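Local coordinates for protein lactoylglutathione lyase (Pseudomonas aeruginosa, PDB 4MTS) that belongs to the glyoxalase/bleomycin resistance protein/dioxygenase superfamily and carries a metal site with bound nickel, at residues L17-D25 / T85-Y94. Sequence-based numbering, arbitrary orientation.
Sequences LEFYTRALD and TCARARALGY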
loop_
_atom_site.group_PDB
_atom_site.type_symbol
_atom_site.label_atom_id
_atom_site.label_comp_id
_atom_site.label_asym_id
_atom_site.label_seq_id
_atom_site.Cartn_x
_atom_site.Cartn_y
_atom_site.Cartn_z
ATOM N N LEU A 17 0.558 -13.748 -8.307
ATOM C CA LEU A 17 -0.827 -14.160 -8.093
ATOM C C LEU A 17 -0.927 -15.479 -7.314
ATOM O O LEU A 17 -1.800 -15.625 -6.462
ATOM C CB LEU A 17 -1.570 -14.280 -9.456
ATOM C CG LEU A 17 -1.869 -12.916 -10.135
ATOM C CD1 LEU A 17 -2.505 -13.112 -11.514
ATOM C CD2 LEU A 17 -2.798 -12.043 -9.297
ATOM N N GLU A 18 -0.025 -16.412 -7.585
ATOM C CA GLU A 18 -0.042 -17.696 -6.874
ATOM C C GLU A 18 0.166 -17.441 -5.375
ATOM O O GLU A 18 -0.543 -18.016 -4.571
ATOM C CB GLU A 18 1.063 -18.611 -7.402
ATOM C CG GLU A 18 0.830 -19.083 -8.832
ATOM C CD GLU A 18 -0.548 -19.679 -9.049
ATOM O OE1 GLU A 18 -0.870 -20.684 -8.380
ATOM O OE2 GLU A 18 -1.341 -19.079 -9.809
ATOM N N PHE A 19 1.102 -16.563 -5.020
ATOM C CA PHE A 19 1.320 -16.227 -3.599
ATOM C C PHE A 19 0.076 -15.605 -2.990
ATOM O O PHE A 19 -0.372 -16.060 -1.942
ATOM C CB PHE A 19 2.520 -15.286 -3.449
ATOM C CG PHE A 19 2.719 -14.754 -2.047
ATOM C CD1 PHE A 19 3.398 -15.504 -1.087
ATOM C CD2 PHE A 19 2.256 -13.492 -1.693
ATOM C CE1 PHE A 19 3.577 -15.012 0.217
ATOM C CE2 PHE A 19 2.427 -13.005 -0.387
ATOM C CZ PHE A 19 3.085 -13.766 0.559
ATOM N N TYR A 20 -0.425 -14.480 -3.573
ATOM C CA TYR A 20 -1.564 -13.800 -2.979
ATOM C C TYR A 20 -2.816 -14.635 -2.859
ATOM O O TYR A 20 -3.509 -14.540 -1.845
ATOM C CB TYR A 20 -1.813 -12.421 -3.644
ATOM C CG TYR A 20 -0.683 -11.481 -3.271
ATOM C CD1 TYR A 20 -0.637 -10.886 -2.013
ATOM C CD2 TYR A 20 0.398 -11.290 -4.127
ATOM C CE1 TYR A 20 0.435 -10.072 -1.637
ATOM C CE2 TYR A 20 1.495 -10.518 -3.747
ATOM C CZ TYR A 20 1.490 -9.883 -2.510
ATOM O OH TYR A 20 2.552 -9.081 -2.142
ATOM N N THR A 21 -3.084 -15.488 -3.870
ATOM C CA THR A 21 -4.289 -16.313 -3.822
ATOM C C THR A 21 -4.107 -17.573 -3.002
ATOM O O THR A 21 -5.041 -17.942 -2.309
ATOM C CB THR A 21 -4.822 -16.671 -5.237
ATOM O OG1 THR A 21 -3.834 -17.455 -5.917
ATOM C CG2 THR A 21 -5.197 -15.449 -6.051
ATOM N N ARG A 22 -2.967 -18.268 -3.132
ATOM C CA ARG A 22 -2.741 -19.546 -2.426
ATOM C C ARG A 22 -2.321 -19.372 -0.973
ATOM O O ARG A 22 -2.929 -19.976 -0.088
ATOM C CB ARG A 22 -1.710 -20.419 -3.136
ATOM C CG ARG A 22 -2.055 -20.904 -4.532
ATOM C CD ARG A 22 -1.086 -22.024 -4.909
ATOM N NE ARG A 22 -0.306 -21.749 -6.119
ATOM C CZ ARG A 22 0.650 -22.549 -6.600
ATOM N NH1 ARG A 22 0.963 -23.677 -5.972
ATOM N NH2 ARG A 22 1.311 -22.217 -7.702
ATOM N N ALA A 23 -1.226 -18.625 -0.728
ATOM C CA ALA A 23 -0.750 -18.409 0.635
ATOM C C ALA A 23 -1.677 -17.485 1.426
ATOM O O ALA A 23 -1.897 -17.714 2.626
ATOM C CB ALA A 23 0.677 -17.859 0.616
ATOM N N LEU A 24 -2.235 -16.454 0.777
ATOM C CA LEU A 24 -3.075 -15.472 1.485
ATOM C C LEU A 24 -4.577 -15.518 1.250
ATOM O O LEU A 24 -5.296 -14.683 1.797
ATOM C CB LEU A 24 -2.525 -14.047 1.301
ATOM C CG LEU A 24 -1.116 -13.807 1.885
ATOM C CD1 LEU A 24 -0.512 -12.485 1.358
ATOM C CD2 LEU A 24 -1.148 -13.809 3.445
ATOM N N ASP A 25 -5.080 -16.471 0.448
ATOM C CA ASP A 25 -6.523 -16.580 0.255
ATOM C C ASP A 25 -7.201 -15.333 -0.296
ATOM O O ASP A 25 -8.393 -15.147 -0.115
ATOM C CB ASP A 25 -7.256 -17.151 1.488
ATOM C CG ASP A 25 -6.783 -18.552 1.838
ATOM O OD1 ASP A 25 -6.668 -19.396 0.912
ATOM O OD2 ASP A 25 -6.465 -18.787 3.007
ATOM N N THR A 85 -1.422 -19.083 9.438
ATOM C CA THR A 85 -1.090 -18.467 8.140
ATOM C C THR A 85 0.402 -18.661 7.795
ATOM O O THR A 85 0.713 -18.975 6.648
ATOM C CB THR A 85 -1.601 -17.033 8.078
ATOM O OG1 THR A 85 -2.963 -17.066 8.462
ATOM C CG2 THR A 85 -1.508 -16.421 6.665
ATOM N N CYS A 86 1.326 -18.528 8.794
ATOM C CA CYS A 86 2.758 -18.750 8.581
ATOM C C CYS A 86 3.043 -20.163 8.127
ATOM O O CYS A 86 3.852 -20.365 7.225
ATOM C CB CYS A 86 3.546 -18.431 9.848
ATOM S SG CYS A 86 3.680 -16.665 10.198
ATOM N N ALA A 87 2.458 -21.142 8.832
ATOM C CA ALA A 87 2.647 -22.569 8.572
ATOM C C ALA A 87 2.154 -22.918 7.145
ATOM O O ALA A 87 2.800 -23.714 6.465
ATOM C CB ALA A 87 1.893 -23.382 9.623
ATOM N N ARG A 88 1.057 -22.265 6.689
ATOM C CA ARG A 88 0.493 -22.432 5.332
ATOM C C ARG A 88 1.517 -21.899 4.307
ATOM O O ARG A 88 1.870 -22.616 3.367
ATOM C CB ARG A 88 -0.866 -21.730 5.212
ATOM C CG ARG A 88 -1.580 -21.942 3.870
ATOM C CD ARG A 88 -2.870 -21.146 3.782
ATOM N NE ARG A 88 -3.432 -21.152 2.429
ATOM C CZ ARG A 88 -4.595 -21.705 2.091
ATOM N NH1 ARG A 88 -5.348 -22.301 3.008
ATOM N NH2 ARG A 88 -5.018 -21.660 0.833
ATOM N N ALA A 89 2.032 -20.666 4.516
ATOM C CA ALA A 89 3.062 -20.080 3.640
ATOM C C ALA A 89 4.278 -20.981 3.559
ATOM O O ALA A 89 4.750 -21.272 2.464
ATOM C CB ALA A 89 3.483 -18.705 4.159
ATOM N N ARG A 90 4.795 -21.427 4.723
ATOM C CA ARG A 90 5.981 -22.283 4.773
ATOM C C ARG A 90 5.793 -23.589 3.970
ATOM O O ARG A 90 6.665 -23.943 3.166
ATOM C CB ARG A 90 6.354 -22.597 6.236
ATOM C CG ARG A 90 7.684 -21.996 6.652
ATOM C CD ARG A 90 8.084 -22.436 8.055
ATOM N NE ARG A 90 8.591 -21.313 8.836
ATOM C CZ ARG A 90 7.870 -20.662 9.736
ATOM N NH1 ARG A 90 6.631 -21.049 10.010
ATOM N NH2 ARG A 90 8.386 -19.632 10.386
ATOM N N ALA A 91 4.627 -24.244 4.151
ATOM C CA ALA A 91 4.262 -25.513 3.521
ATOM C C ALA A 91 4.165 -25.337 2.009
ATOM O O ALA A 91 4.535 -26.226 1.258
ATOM C CB ALA A 91 2.949 -26.025 4.108
ATOM N N LEU A 92 3.753 -24.148 1.571
ATOM C CA LEU A 92 3.669 -23.794 0.158
ATOM C C LEU A 92 5.024 -23.352 -0.401
ATOM O O LEU A 92 5.143 -23.091 -1.594
ATOM C CB LEU A 92 2.599 -22.710 -0.058
ATOM C CG LEU A 92 1.166 -23.177 -0.022
ATOM C CD1 LEU A 92 0.238 -22.027 0.275
ATOM C CD2 LEU A 92 0.785 -23.865 -1.334
ATOM N N GLY A 93 6.041 -23.286 0.450
ATOM C CA GLY A 93 7.378 -22.894 0.020
ATOM C C GLY A 93 7.632 -21.399 -0.006
ATOM O O GLY A 93 8.604 -20.950 -0.619
ATOM N N TYR A 94 6.781 -20.606 0.659
ATOM C CA TYR A 94 7.020 -19.152 0.710
ATOM C C TYR A 94 7.801 -18.742 1.966
ATOM O O TYR A 94 7.877 -19.517 2.909
ATOM C CB TYR A 94 5.714 -18.375 0.560
ATOM C CG TYR A 94 5.041 -18.626 -0.770
ATOM C CD1 TYR A 94 5.616 -18.186 -1.959
ATOM C CD2 TYR A 94 3.826 -19.291 -0.838
ATOM C CE1 TYR A 94 4.998 -18.417 -3.187
ATOM C CE2 TYR A 94 3.173 -19.485 -2.051
ATOM C CZ TYR A 94 3.773 -19.069 -3.226
ATOM O OH TYR A 94 3.140 -19.319 -4.419
#
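Phe19 turns the edge of its ring onto one face of Tyr94, Phe19 CD1 lying 3.5 Å from Tyr94 CG. With planes at 86° and centroids 5.0 Å apart, the pair is T-shaped. CB of Phe19 also sits over that face as a CH-pi contact, while Leu92 O lies over the opposite face of the tyrosine, offset toward its rim. Ala23 CB reaches Tyr94 CD2 at 3.8 Å.

The second flat group, the Arg88 guanidinium, receives Arg22 O at its edge and the Asp25 carboxylate, nearly upright to it, over one face. The Arg88 side chain runs extended from a CG anti to the backbone N (chi1 -175°), and Arg88 NE and NH2 both donate hydrogen bonds side-on to Arg22 O, each at 2.8 Å and in the carbonyl plane. This twofold grip ties down a carbonyl in the last turn of helix 13-23, where a wider pi-type turn spans 19-23. Asp25 OD1 makes a salt bridge to Arg88 NH2 (2.8 Å) from well out of the guanidinium plane; with no N-H aimed at the oxygen, the attraction is electrostatic.

Gly93, with positive phi, forms a Schellman motif after helix 82-91, and Tyr94 then points back to helix 13-23. The axes of 17-23 and 85-91 come within 10.4 Å, their N-to-C directions 136° apart. In this superfamily fold of βαβββ modules, the helix pair bridges two sheets: Phe19, Leu24 and Ala89 touch Leu113 of strand 109-114, Thr85 meets Leu123 of strand 120-125, and Leu17 and Tyr20 contact Leu57 of strand 54-60.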